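Local coordinates for CghA (Chaetomium globosum, PDB 6KBC), which is a two-domain, calycin-like beta protein that binds the ligand WK1 in a pocket of its fold, at residues 158-163 with 190-195; 52-57 with 385-390; 73-78 with 94-99; 99-104 with 115-120. One frame throughout, in Å; residues are numbered along the deposited sequence.

Interactions 3, 4 and 1 follow one another along the chain inside the N-terminal calycin-like domain, and all three are nested in the loop that interaction 2 closes. Interactions 3 and 4 share Val99 and have centres about 12 Å apart; there strand 90-96 gives way to strand 99-105, so one hairpin leads directly into the next. Interaction 1, its centre about 21 Å from that of interaction 4, touches interaction 2, about 13 Å away centre to centre, through a probable hydrogen bond of His160 to Asp52 and the packing of Leu158, Ala192 and Val194 on Ala53. Interaction 2 alone joins the N-terminal domain to the C-terminal one, tying together two units that both supply hydrogen bonds to WK1.

Interaction 1 (158-163 with 190-195); sequences LTHRSL and ANATVD
Thr159 and Thr193 face each other in an antiparallel hydrogen-bonded pair and are joined three times. Thr159 N reaches Thr193 O at 3.0 Å, Thr193 N returns to Thr159 O at 2.9 Å, and the two hydroxyls meet at 2.6 Å between Thr159 OG1 and Thr193 OG1, where either could donate. Both threonines have chi1 75°, which sets OG1 between the backbone N and the carbonyl carbon and turns the hydroxyls to one another. Water 1 is hydrogen-bonded to Thr159 OG1 and donates to Asn191 O. That carbonyl also accepts Arg161 N at 2.8 Å, in the carbonyl plane, while the return bond from Asn191 N to Arg161 O is more bent (132° at the hydrogen).

Just past the strand, Leu163 swings its end back, Leu163 CD2 lying 3.4 Å from Asn191 OD1, the two side chains crossing at about a right angle. The face opposite the threonines is mainly apolar: Ala190 CB touches His160 CB at 3.5 Å, and Leu158 CD1 meets Val194 CG2 at 4.1 Å. Leu158 CD2 lies over one face of the His160 ring, whose NE2 is hydrogen-bonded to Asp52 O on strand 46-54. The chemistry thus splits by face: paired hydroxyls and water on the threonine side of this beta ladder, and on the other a buried layer of Leu158, Ala192 and Val194 packed against Ala53.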
loop_
_atom_site.group_PDB
_atom_site.type_symbol
_atom_site.label_atom_id
_atom_site.label_comp_id
_atom_site.label_asym_id
_atom_site.label_seq_id
_atom_site.Cartn_x
_atom_site.Cartn_y
_atom_site.Cartn_z
ATOM N N LEU A 158 -2.142 4.777 15.695
ATOM C CA LEU A 158 -1.526 3.589 15.143
ATOM C C LEU A 158 -0.036 3.720 15.358
ATOM O O LEU A 158 0.518 4.810 15.192
ATOM C CB LEU A 158 -1.801 3.462 13.629
ATOM C CG LEU A 158 -1.286 2.196 12.951
ATOM C CD1 LEU A 158 -2.188 1.774 11.805
ATOM C CD2 LEU A 158 0.126 2.480 12.433
ATOM N N THR A 159 0.625 2.619 15.681
ATOM C CA THR A 159 2.072 2.663 15.783
ATOM C C THR A 159 2.663 1.420 15.157
ATOM O O THR A 159 2.046 0.355 15.138
ATOM C CB THR A 159 2.580 2.774 17.241
ATOM O OG1 THR A 159 2.447 1.504 17.894
ATOM C CG2 THR A 159 1.818 3.841 18.006
ATOM N N HIS A 160 3.868 1.581 14.634
ATOM C CA HIS A 160 4.665 0.496 14.096
ATOM C C HIS A 160 5.954 0.389 14.885
ATOM O O HIS A 160 6.564 1.405 15.216
ATOM C CB HIS A 160 5.029 0.739 12.625
ATOM C CG HIS A 160 3.869 0.681 11.683
ATOM N ND1 HIS A 160 3.640 1.640 10.720
ATOM C CD2 HIS A 160 2.918 -0.267 11.501
ATOM C CE1 HIS A 160 2.575 1.307 10.009
ATOM N NE2 HIS A 160 2.118 0.153 10.464
ATOM N N ARG A 161 6.385 -0.839 15.130
ATOM C CA ARG A 161 7.713 -1.148 15.654
ATOM C C ARG A 161 8.339 -2.021 14.582
ATOM O O ARG A 161 7.978 -3.196 14.468
ATOM C CB ARG A 161 7.630 -1.895 16.983
ATOM C CG ARG A 161 7.101 -1.047 18.108
ATOM C CD ARG A 161 7.482 0.410 17.944
ATOM N NE ARG A 161 6.811 1.281 18.913
ATOM C CZ ARG A 161 7.358 1.753 20.028
ATOM N NH1 ARG A 161 8.589 1.393 20.356
ATOM N NH2 ARG A 161 6.658 2.562 20.822
ATOM N N SER A 162 9.264 -1.461 13.805
ATOM C CA SER A 162 9.804 -2.198 12.674
ATOM C C SER A 162 10.468 -3.482 13.133
ATOM O O SER A 162 11.162 -3.514 14.152
ATOM C CB SER A 162 10.816 -1.349 11.904
ATOM O OG SER A 162 11.359 -2.102 10.834
ATOM N N LEU A 163 10.247 -4.558 12.380
ATOM C CA LEU A 163 10.979 -5.779 12.661
ATOM C C LEU A 163 12.361 -5.782 12.017
ATOM O O LEU A 163 13.086 -6.775 12.146
ATOM C CB LEU A 163 10.158 -6.990 12.213
ATOM C CG LEU A 163 8.798 -7.088 12.928
ATOM C CD1 LEU A 163 8.162 -8.447 12.738
ATOM C CD2 LEU A 163 8.949 -6.781 14.441
ATOM N N ALA A 190 6.231 -4.631 10.509
ATOM C CA ALA A 190 6.304 -4.044 11.837
ATOM C C ALA A 190 5.290 -4.716 12.747
ATOM O O ALA A 190 4.220 -5.138 12.297
ATOM C CB ALA A 190 6.029 -2.539 11.785
ATOM N N ASN A 191 5.637 -4.829 14.033
ATOM C CA ASN A 191 4.601 -5.001 15.043
ATOM C C ASN A 191 3.736 -3.762 15.045
ATOM O O ASN A 191 4.243 -2.641 15.110
ATOM C CB ASN A 191 5.184 -5.196 16.450
ATOM C CG ASN A 191 5.900 -6.496 16.603
ATOM O OD1 ASN A 191 6.983 -6.550 17.191
ATOM N ND2 ASN A 191 5.317 -7.564 16.069
ATOM N N ALA A 192 2.432 -3.954 14.970
ATOM C CA ALA A 192 1.516 -2.837 14.888
ATOM C C ALA A 192 0.669 -2.789 16.149
ATOM O O ALA A 192 0.293 -3.828 16.702
ATOM C CB ALA A 192 0.630 -2.945 13.642
ATOM N N THR A 193 0.417 -1.584 16.636
ATOM C CA THR A 193 -0.625 -1.385 17.622
ATOM C C THR A 193 -1.640 -0.412 17.063
ATOM O O THR A 193 -1.319 0.459 16.249
ATOM C CB THR A 193 -0.086 -0.857 18.961
ATOM O OG1 THR A 193 0.246 0.531 18.825
ATOM C CG2 THR A 193 1.132 -1.635 19.386
ATOM N N VAL A 194 -2.878 -0.587 17.499
ATOM C CA VAL A 194 -3.968 0.291 17.128
ATOM C C VAL A 194 -4.774 0.600 18.379
ATOM O O VAL A 194 -5.042 -0.288 19.193
ATOM C CB VAL A 194 -4.843 -0.365 16.044
ATOM C CG1 VAL A 194 -6.088 0.418 15.843
ATOM C CG2 VAL A 194 -4.048 -0.482 14.737
ATOM N N ASP A 195 -5.169 1.855 18.530
ATOM C CA ASP A 195 -6.076 2.209 19.616
ATOM C C ASP A 195 -6.916 3.362 19.071
ATOM O O ASP A 195 -6.546 4.534 19.173
ATOM C CB ASP A 195 -5.313 2.563 20.889
ATOM C CG ASP A 195 -6.228 2.945 22.043
ATOM O OD1 ASP A 195 -7.463 2.840 21.890
ATOM O OD2 ASP A 195 -5.700 3.278 23.127
HETATM O O HOH W 1 3.896 -0.967 17.590
#

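Interaction 2 (52-57 with 385-390); sequences DAMAED and WGMTGE
Met54 and Met387 interleave where two calycin-like beta domains meet, strand 46-54 of the N-terminal unit lying across strand 382-392 of the C-terminal one. The short segments run at 138° with their axes 8.4 Å apart at closest approach, too far for backbone pairing, and side chains bridge the gap. Met54 and Met387 both direct CB toward the opposite segment. In Met54 the chain is straight through chi2 and turns at chi3 (-70°), which lays the thioether along the Gly386 backbone, with Met54 SD 3.4 Å from Gly386 CA. Its methyl continues to the indole stem, Met54 CE standing 3.8 Å from Trp385 CB. Met387 bends the other way at chi3 (66°), and its terminal CE comes 4.0 Å from Met54 CB, so each methionine lies against the other's strand.

At one flank the Trp385 ring packs against the turn that follows strand 46-54. Asp57 CA and O lie over one ring face, with Asp57 O 3.5 Å above the plane and displaced toward the rim; the peptide, rather than the carboxylate, covers the indole. His346 also meets Trp385 edge-to-face. At the other flank Asp52 and Met387 bring a carboxylate oxygen beside the sulfur. That carboxylate is buried but well supplied with partners, OD2 in a salt bridge with Arg246 NE and OD1 accepting Gly225 N. Both anchors fix its rotation, leaving Asp52 OD2 at 3.9 Å from Met387 SD.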
loop_
_atom_site.group_PDB
_atom_site.type_symbol
_atom_site.label_atom_id
_atom_site.label_comp_id
_atom_site.label_asym_id
_atom_site.label_seq_id
_atom_site.Cartn_x
_atom_site.Cartn_y
_atom_site.Cartn_z
ATOM N N ASP A 52 -0.443 0.874 7.649
ATOM C CA ASP A 52 -1.551 -0.038 7.875
ATOM C C ASP A 52 -1.261 -0.951 9.054
ATOM O O ASP A 52 -0.162 -0.967 9.617
ATOM C CB ASP A 52 -1.890 -0.872 6.624
ATOM C CG ASP A 52 -0.714 -1.679 6.114
ATOM O OD1 ASP A 52 0.188 -2.007 6.925
ATOM O OD2 ASP A 52 -0.696 -2.003 4.898
ATOM N N ALA A 53 -2.274 -1.732 9.407
ATOM C CA ALA A 53 -2.166 -2.653 10.520
ATOM C C ALA A 53 -3.281 -3.668 10.365
ATOM O O ALA A 53 -4.390 -3.313 9.970
ATOM C CB ALA A 53 -2.311 -1.918 11.853
ATOM N N MET A 54 -3.000 -4.927 10.666
ATOM C CA MET A 54 -4.117 -5.842 10.785
ATOM C C MET A 54 -3.818 -6.854 11.862
ATOM O O MET A 54 -2.657 -7.152 12.133
ATOM C CB MET A 54 -4.404 -6.561 9.484
ATOM C CG MET A 54 -3.297 -7.480 9.058
ATOM S SD MET A 54 -3.880 -8.201 7.522
ATOM C CE MET A 54 -5.193 -9.248 8.108
ATOM N N ALA A 55 -4.885 -7.427 12.404
ATOM C CA ALA A 55 -4.745 -8.463 13.412
ATOM C C ALA A 55 -4.172 -9.710 12.765
ATOM O O ALA A 55 -4.425 -9.995 11.591
ATOM C CB ALA A 55 -6.098 -8.770 14.077
ATOM N N GLU A 56 -3.384 -10.463 13.533
ATOM C CA GLU A 56 -2.727 -11.616 12.932
ATOM C C GLU A 56 -3.724 -12.695 12.528
ATOM O O GLU A 56 -3.374 -13.583 11.744
ATOM C CB GLU A 56 -1.690 -12.198 13.888
ATOM C CG GLU A 56 -2.266 -13.125 14.913
ATOM C CD GLU A 56 -1.211 -13.734 15.829
ATOM O OE1 GLU A 56 -1.592 -14.128 16.950
ATOM O OE2 GLU A 56 -0.011 -13.760 15.468
ATOM N N ASP A 57 -4.952 -12.633 13.045
ATOM C CA ASP A 57 -6.008 -13.581 12.717
ATOM C C ASP A 57 -7.072 -12.994 11.805
ATOM O O ASP A 57 -8.167 -13.555 11.721
ATOM C CB ASP A 57 -6.690 -14.098 13.987
ATOM C CG ASP A 57 -7.434 -13.000 14.746
ATOM O OD1 ASP A 57 -7.335 -11.800 14.377
ATOM O OD2 ASP A 57 -8.170 -13.336 15.699
ATOM N N TRP A 385 -3.172 -14.552 7.166
ATOM C CA TRP A 385 -4.138 -13.505 6.903
ATOM C C TRP A 385 -3.420 -12.334 6.257
ATOM O O TRP A 385 -2.217 -12.140 6.429
ATOM C CB TRP A 385 -4.822 -13.070 8.204
ATOM C CG TRP A 385 -5.603 -14.183 8.753
ATOM C CD1 TRP A 385 -5.210 -15.099 9.696
ATOM C CD2 TRP A 385 -6.902 -14.557 8.339
ATOM N NE1 TRP A 385 -6.215 -16.014 9.906
ATOM C CE2 TRP A 385 -7.266 -15.704 9.081
ATOM C CE3 TRP A 385 -7.804 -14.032 7.407
ATOM C CZ2 TRP A 385 -8.497 -16.328 8.925
ATOM C CZ3 TRP A 385 -9.035 -14.644 7.265
ATOM C CH2 TRP A 385 -9.365 -15.789 8.013
ATOM N N GLY A 386 -4.179 -11.542 5.525
ATOM C CA GLY A 386 -3.591 -10.392 4.882
ATOM C C GLY A 386 -4.674 -9.495 4.345
ATOM O O GLY A 386 -5.861 -9.689 4.615
ATOM N N MET A 387 -4.254 -8.499 3.585
ATOM C CA MET A 387 -5.221 -7.641 2.940
ATOM C C MET A 387 -4.818 -7.508 1.485
ATOM O O MET A 387 -3.639 -7.640 1.141
ATOM C CB MET A 387 -5.284 -6.261 3.594
ATOM C CG MET A 387 -3.975 -5.551 3.614
ATOM S SD MET A 387 -4.089 -3.935 4.407
ATOM C CE MET A 387 -4.459 -4.425 6.112
ATOM N N THR A 388 -5.807 -7.280 0.625
ATOM C CA THR A 388 -5.534 -6.941 -0.754
ATOM C C THR A 388 -6.334 -5.704 -1.123
ATOM O O THR A 388 -7.427 -5.463 -0.600
ATOM C CB THR A 388 -5.870 -8.088 -1.766
ATOM O OG1 THR A 388 -7.267 -8.378 -1.726
ATOM C CG2 THR A 388 -5.067 -9.353 -1.469
ATOM N N GLY A 389 -5.749 -4.906 -2.003
ATOM C CA GLY A 389 -6.444 -3.807 -2.625
ATOM C C GLY A 389 -6.384 -4.096 -4.105
ATOM O O GLY A 389 -5.289 -4.212 -4.662
ATOM N N GLU A 390 -7.543 -4.244 -4.743
ATOM C CA GLU A 390 -7.632 -4.771 -6.104
ATOM C C GLU A 390 -8.329 -3.712 -6.936
ATOM O O GLU A 390 -9.542 -3.523 -6.808
ATOM C CB GLU A 390 -8.384 -6.104 -6.118
ATOM C CG GLU A 390 -7.822 -7.060 -5.054
ATOM C CD GLU A 390 -8.503 -8.409 -5.043
ATOM O OE1 GLU A 390 -8.168 -9.203 -4.147
ATOM O OE2 GLU A 390 -9.351 -8.686 -5.926
#

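Interaction 3 (73-78 with 94-99); sequences APASFR and HLVVPV. With WK1 ((2S)-3-[(2S,4E)-4-[[(1R,2S,4aR,6S,8R,8aS)-2-[(E)-but-2-en-2-yl]-6,8-dimethyl-1,2,4a,5,6,7,8,8a-octahydronaphthalen-1-yl]-oxidanyl-methylidene]-3,5-bis(oxidanylidene)pyrrolidin-2-yl]-2-methyl-2-oxidanyl-propanoic acid), chain B.
Arg78 and His94 form a polar relay that ends on the ligand. Arg78 NH1 donates to His94 ND1 at 3.1 Å, with 151° at the hydrogen; the guanidinium and imidazole planes stand 76° apart, and each partner is slightly tilted from the other's plane. On the far side of the ring His94 NE2 donates to WK1 O at 2.6 Å from the edge of the ring, in its plane. The arginine is therefore placed as a second-shell residue and probably orients the histidine that touches WK1. Arg78 is itself anchored: its chain bends at chi3 (-62°), and Arg78 NH2 donates at 3.0 Å, in the carbonyl plane and on a lone pair, to the carbonyl O of Ala75, the residue at the centre of an inverse gamma turn. Val96 CG2 lies over one face of the guanidinium, 3.4 Å from Arg78 NH1.

In the backbone, Val97 N donates to Phe77 O at 3.1 Å, nearly straight at the hydrogen but from above the carbonyl plane. Water 2 lies between Phe77 N and Val97 O, linking the two segments beside this direct bond. Apolar contacts add to this: Ala75 CB meets Val96 CG1 at 3.8 Å, and Phe77 CB meets Val97 CG2 at 3.9 Å. Ser65, Asn82, Lys352 and Asn364 also hydrogen-bond WK1. The contact closes the open end of the hairpin formed by strands 77-85 and 90-96, with Phe77 and Val97 resting on Trp118 of strand 113-119 and Phe77 also touching Leu10 of strand 6-10.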
loop_
_atom_site.group_PDB
_atom_site.type_symbol
_atom_site.label_atom_id
_atom_site.label_comp_id
_atom_site.label_asym_id
_atom_site.label_seq_id
_atom_site.Cartn_x
_atom_site.Cartn_y
_atom_site.Cartn_z
ATOM N N ALA A 73 -6.806 18.576 -7.285
ATOM C CA ALA A 73 -6.946 19.927 -6.766
ATOM C C ALA A 73 -8.297 20.516 -7.180
ATOM O O ALA A 73 -8.830 20.199 -8.251
ATOM C CB ALA A 73 -5.796 20.825 -7.243
ATOM N N PRO A 74 -8.886 21.392 -6.339
ATOM C CA PRO A 74 -8.283 21.976 -5.129
ATOM C C PRO A 74 -8.122 21.004 -3.954
ATOM O O PRO A 74 -7.247 21.224 -3.118
ATOM C CB PRO A 74 -9.262 23.094 -4.764
ATOM C CG PRO A 74 -10.583 22.596 -5.241
ATOM C CD PRO A 74 -10.297 21.801 -6.496
ATOM N N ALA A 75 -8.933 19.944 -3.907
ATOM C CA ALA A 75 -8.908 18.996 -2.790
ATOM C C ALA A 75 -7.756 17.996 -2.946
ATOM O O ALA A 75 -7.945 16.785 -3.048
ATOM C CB ALA A 75 -10.251 18.286 -2.679
ATOM N N SER A 76 -6.533 18.529 -2.940
ATOM C CA SER A 76 -5.357 17.709 -3.206
ATOM C C SER A 76 -4.862 16.941 -1.994
ATOM O O SER A 76 -4.068 16.010 -2.159
ATOM C CB SER A 76 -4.209 18.573 -3.734
ATOM O OG SER A 76 -4.428 18.929 -5.088
ATOM N N PHE A 77 -5.271 17.319 -0.786
ATOM C CA PHE A 77 -4.686 16.787 0.438
ATOM C C PHE A 77 -5.731 15.983 1.188
ATOM O O PHE A 77 -6.819 16.485 1.488
ATOM C CB PHE A 77 -4.133 17.903 1.320
ATOM C CG PHE A 77 -3.300 18.881 0.566
ATOM C CD1 PHE A 77 -2.308 18.432 -0.288
ATOM C CD2 PHE A 77 -3.519 20.243 0.684
ATOM C CE1 PHE A 77 -1.535 19.319 -1.001
ATOM C CE2 PHE A 77 -2.751 21.139 -0.034
ATOM C CZ PHE A 77 -1.760 20.676 -0.880
ATOM N N ARG A 78 -5.384 14.742 1.507
ATOM C CA ARG A 78 -6.402 13.756 1.815
ATOM C C ARG A 78 -5.727 12.636 2.587
ATOM O O ARG A 78 -4.635 12.198 2.214
ATOM C CB ARG A 78 -7.011 13.261 0.497
ATOM C CG ARG A 78 -8.227 12.396 0.543
ATOM C CD ARG A 78 -8.533 12.024 -0.904
ATOM N NE ARG A 78 -8.831 13.194 -1.731
ATOM C CZ ARG A 78 -10.033 13.748 -1.870
ATOM N NH1 ARG A 78 -11.095 13.213 -1.287
ATOM N NH2 ARG A 78 -10.180 14.817 -2.642
ATOM N N HIS A 94 -12.626 9.734 3.826
ATOM C CA HIS A 94 -11.520 10.629 3.538
ATOM C C HIS A 94 -11.582 11.805 4.492
ATOM O O HIS A 94 -12.654 12.367 4.728
ATOM C CB HIS A 94 -11.584 11.142 2.102
ATOM C CG HIS A 94 -11.417 10.075 1.069
ATOM N ND1 HIS A 94 -11.525 10.324 -0.282
ATOM C CD2 HIS A 94 -11.133 8.756 1.189
ATOM C CE1 HIS A 94 -11.325 9.201 -0.951
ATOM N NE2 HIS A 94 -11.078 8.237 -0.081
ATOM N N LEU A 95 -10.436 12.151 5.057
ATOM C CA LEU A 95 -10.251 13.422 5.746
ATOM C C LEU A 95 -9.599 14.355 4.737
ATOM O O LEU A 95 -8.397 14.268 4.485
ATOM C CB LEU A 95 -9.393 13.257 6.991
ATOM C CG LEU A 95 -9.866 12.208 7.988
ATOM C CD1 LEU A 95 -8.922 12.172 9.182
ATOM C CD2 LEU A 95 -11.284 12.516 8.418
ATOM N N VAL A 96 -10.398 15.215 4.127
ATOM C CA VAL A 96 -9.893 16.202 3.183
ATOM C C VAL A 96 -9.540 17.461 3.961
ATOM O O VAL A 96 -10.378 18.001 4.691
ATOM C CB VAL A 96 -10.929 16.496 2.090
ATOM C CG1 VAL A 96 -10.327 17.396 1.016
ATOM C CG2 VAL A 96 -11.455 15.189 1.490
ATOM N N VAL A 97 -8.303 17.922 3.813
ATOM C CA VAL A 97 -7.787 19.023 4.624
ATOM C C VAL A 97 -7.165 20.065 3.704
ATOM O O VAL A 97 -6.753 19.758 2.572
ATOM C CB VAL A 97 -6.759 18.529 5.671
ATOM C CG1 VAL A 97 -7.412 17.540 6.624
ATOM C CG2 VAL A 97 -5.545 17.921 4.990
ATOM N N PRO A 98 -7.091 21.321 4.160
ATOM C CA PRO A 98 -6.442 22.372 3.366
ATOM C C PRO A 98 -4.937 22.489 3.541
ATOM O O PRO A 98 -4.303 23.197 2.749
ATOM C CB PRO A 98 -7.136 23.647 3.874
ATOM C CG PRO A 98 -7.440 23.340 5.296
ATOM C CD PRO A 98 -7.807 21.874 5.325
ATOM N N VAL A 99 -4.342 21.835 4.536
ATOM C CA VAL A 99 -2.916 21.957 4.813
ATOM C C VAL A 99 -2.288 20.573 4.854
ATOM O O VAL A 99 -2.778 19.681 5.556
ATOM C CB VAL A 99 -2.636 22.695 6.137
ATOM C CG1 VAL A 99 -1.149 22.946 6.287
ATOM C CG2 VAL A 99 -3.385 24.007 6.187
HETATM O O WK1 B . -10.854 5.907 -1.136
HETATM C C17 WK1 B . -10.223 5.058 -0.560
HETATM O O1 WK1 B . -10.335 4.864 0.617
HETATM C C19 WK1 B . -9.279 4.204 -1.303
HETATM O O2 WK1 B . -9.328 4.417 -2.672
HETATM C C18 WK1 B . -9.663 2.770 -1.101
HETATM C C20 WK1 B . -7.936 4.608 -0.761
HETATM C C22 WK1 B . -6.904 3.610 -1.094
HETATM N N WK1 B . -5.591 3.757 -0.495
HETATM C C21 WK1 B . -4.657 3.582 -1.424
HETATM O O5 WK1 B . -3.374 3.636 -1.149
HETATM C C23 WK1 B . -6.586 3.411 -2.490
HETATM O O4 WK1 B . -7.460 3.242 -3.461
HETATM C C24 WK1 B . -5.193 3.355 -2.774
HETATM C C16 WK1 B . -4.560 3.129 -4.069
HETATM O O3 WK1 B . -5.324 2.946 -5.076
HETATM C C9 WK1 B . -3.101 2.980 -4.173
HETATM C C8 WK1 B . -2.951 1.471 -3.828
HETATM C C12 WK1 B . -3.814 0.875 -2.736
HETATM C C13 WK1 B . -3.400 0.743 -1.495
HETATM C C90 WK1 B . -4.276 0.158 -0.441
HETATM C C14 WK1 B . -5.191 0.412 -3.050
HETATM C C7 WK1 B . -3.177 0.601 -5.027
HETATM C C6 WK1 B . -2.501 0.842 -6.118
HETATM C C3 WK1 B . -1.766 2.142 -6.186
HETATM C C4 WK1 B . -2.516 3.290 -5.543
HETATM C C5 WK1 B . -1.538 4.444 -5.424
HETATM C C11 WK1 B . -2.252 5.678 -4.973
HETATM C C2 WK1 B . -1.193 2.518 -7.528
HETATM C C1 WK1 B . -0.097 3.491 -7.225
HETATM C C10 WK1 B . 0.770 3.850 -8.386
HETATM C C WK1 B . -0.739 4.730 -6.681
HETATM O O HOH W 2 -7.090 19.282 0.094
#

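Interaction 4 (99-104 with 115-120); sequences VSVVTS and AGVWRT
A beta hairpin, strand 99-105 with strand 113-119, brings Val99 to Thr103 into antiparallel register with Ala115 to Arg119, the segment axes lying 4.7 Å apart at 172°. Paired backbone bonds link Val101 with Val117 and Thr103 with Ala115, the shortest being Val117 N to Val101 O at 2.8 Å. At the Val99 end the pair is uneven: Arg119 N gives Val99 O a good bond, whereas Val99 N to Arg119 O is weak (132° at the hydrogen). Water 3 donates to Ala115 O near the opposite end.

On the face of Ser100 and Val102 the Trp118 indole lies across the neighbouring strand. Ser100 CB makes a CH-pi contact over the five-membered ring, 4.0 Å from its centroid and 18° off the normal, while Ser100 OG sits over the six-membered part, 3.0 Å from Trp118 CZ2. Arg68 NE hydrogen-bonds that hydroxyl, and Trp118 NE1 donates to Phe67 O, so both polar groups have partners beyond the hairpin. Val102 CG2 comes obliquely to the six-membered ring, 4.0 Å from Trp118 CH2, and Gly116, opposite Val102, leaves room for Trp118, whose CZ3 would crowd a CB there.

Over the other face, Arg119 extends from CG to NE and lays one guanidinium face on Val99 CG1, 3.7 Å from Arg119 NH2. Its NH1 donates to Thr120 O. Val101 and Val117 stand side by side, with Val101 CG1 3.8 Å from Val117 CB. The N-terminal strand 6-10 pairs antiparallel with strand 99-105, while strand 132-137 continues the up-and-down meander, as in calycin-type barrels.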
loop_
_atom_site.group_PDB
_atom_site.type_symbol
_atom_site.label_atom_id
_atom_site.label_comp_id
_atom_site.label_asym_id
_atom_site.label_seq_id
_atom_site.Cartn_x
_atom_site.Cartn_y
_atom_site.Cartn_z
ATOM N N VAL A 99 -4.342 21.835 4.536
ATOM C CA VAL A 99 -2.916 21.957 4.813
ATOM C C VAL A 99 -2.288 20.573 4.854
ATOM O O VAL A 99 -2.778 19.681 5.556
ATOM C CB VAL A 99 -2.636 22.695 6.137
ATOM C CG1 VAL A 99 -1.149 22.946 6.287
ATOM C CG2 VAL A 99 -3.385 24.007 6.187
ATOM N N SER A 100 -1.185 20.414 4.130
ATOM C CA SER A 100 -0.314 19.253 4.240
ATOM C C SER A 100 1.105 19.741 4.424
ATOM O O SER A 100 1.659 20.386 3.530
ATOM C CB SER A 100 -0.392 18.355 3.003
ATOM O OG SER A 100 0.540 17.292 3.134
ATOM N N VAL A 101 1.707 19.414 5.560
ATOM C CA VAL A 101 3.080 19.804 5.828
ATOM C C VAL A 101 3.876 18.573 6.223
ATOM O O VAL A 101 3.433 17.775 7.056
ATOM C CB VAL A 101 3.164 20.905 6.907
ATOM C CG1 VAL A 101 2.609 20.427 8.233
ATOM C CG2 VAL A 101 4.600 21.351 7.075
ATOM N N VAL A 102 5.043 18.410 5.609
ATOM C CA VAL A 102 5.978 17.357 5.973
ATOM C C VAL A 102 7.305 18.005 6.320
ATOM O O VAL A 102 7.820 18.828 5.556
ATOM C CB VAL A 102 6.157 16.326 4.846
ATOM C CG1 VAL A 102 7.149 15.248 5.283
ATOM C CG2 VAL A 102 4.814 15.721 4.485
ATOM N N THR A 103 7.848 17.639 7.471
ATOM C CA THR A 103 9.135 18.129 7.917
ATOM C C THR A 103 10.067 16.950 8.131
ATOM O O THR A 103 9.635 15.863 8.517
ATOM C CB THR A 103 9.000 18.932 9.212
ATOM O OG1 THR A 103 8.605 18.050 10.270
ATOM C CG2 THR A 103 7.951 20.020 9.057
ATOM N N SER A 104 11.347 17.167 7.864
ATOM C CA SER A 104 12.380 16.186 8.153
ATOM C C SER A 104 13.440 16.869 9.005
ATOM O O SER A 104 14.012 17.881 8.589
ATOM C CB SER A 104 12.986 15.624 6.867
ATOM O OG SER A 104 13.907 14.595 7.160
ATOM N N ALA A 115 7.873 14.132 10.078
ATOM C CA ALA A 115 6.536 14.332 10.612
ATOM C C ALA A 115 5.663 14.925 9.524
ATOM O O ALA A 115 6.047 15.905 8.880
ATOM C CB ALA A 115 6.547 15.257 11.835
ATOM N N GLY A 116 4.502 14.331 9.313
ATOM C CA GLY A 116 3.552 14.819 8.330
ATOM C C GLY A 116 2.266 15.200 9.032
ATOM O O GLY A 116 1.843 14.520 9.968
ATOM N N VAL A 117 1.671 16.309 8.599
ATOM C CA VAL A 117 0.416 16.768 9.181
ATOM C C VAL A 117 -0.517 17.245 8.078
ATOM O O VAL A 117 -0.261 18.251 7.408
ATOM C CB VAL A 117 0.635 17.876 10.233
ATOM C CG1 VAL A 117 -0.662 18.143 10.977
ATOM C CG2 VAL A 117 1.738 17.500 11.221
ATOM N N TRP A 118 -1.554 16.453 7.846
ATOM C CA TRP A 118 -2.796 16.795 7.160
ATOM C C TRP A 118 -3.766 17.391 8.169
ATOM O O TRP A 118 -4.257 16.689 9.061
ATOM C CB TRP A 118 -3.317 15.514 6.510
ATOM C CG TRP A 118 -2.684 15.076 5.185
ATOM C CD1 TRP A 118 -3.246 15.217 3.954
ATOM C CD2 TRP A 118 -1.283 14.857 4.925
ATOM N NE1 TRP A 118 -2.374 14.830 2.973
ATOM C CE2 TRP A 118 -1.144 14.647 3.536
ATOM C CE3 TRP A 118 -0.154 14.730 5.736
ATOM C CZ2 TRP A 118 0.072 14.315 2.945
ATOM C CZ3 TRP A 118 1.057 14.407 5.147
ATOM C CH2 TRP A 118 1.158 14.199 3.761
ATOM N N ARG A 119 -4.025 18.693 8.052
ATOM C CA ARG A 119 -4.772 19.392 9.088
ATOM C C ARG A 119 -5.530 20.578 8.522
ATOM O O ARG A 119 -5.198 21.116 7.464
ATOM C CB ARG A 119 -3.872 19.894 10.221
ATOM C CG ARG A 119 -2.845 20.902 9.735
ATOM C CD ARG A 119 -1.975 21.451 10.845
ATOM N NE ARG A 119 -0.976 22.369 10.304
ATOM C CZ ARG A 119 -1.184 23.657 10.051
ATOM N NH1 ARG A 119 -2.394 24.183 10.184
ATOM N NH2 ARG A 119 -0.194 24.398 9.575
ATOM N N THR A 120 -6.561 20.976 9.265
ATOM C CA THR A 120 -7.204 22.265 9.079
ATOM C C THR A 120 -6.289 23.388 9.582
ATOM O O THR A 120 -5.233 23.151 10.182
ATOM C CB THR A 120 -8.543 22.296 9.810
ATOM O OG1 THR A 120 -8.351 21.848 11.156
ATOM C CG2 THR A 120 -9.546 21.390 9.121
HETATM O O HOH W 3 5.194 18.626 9.793
#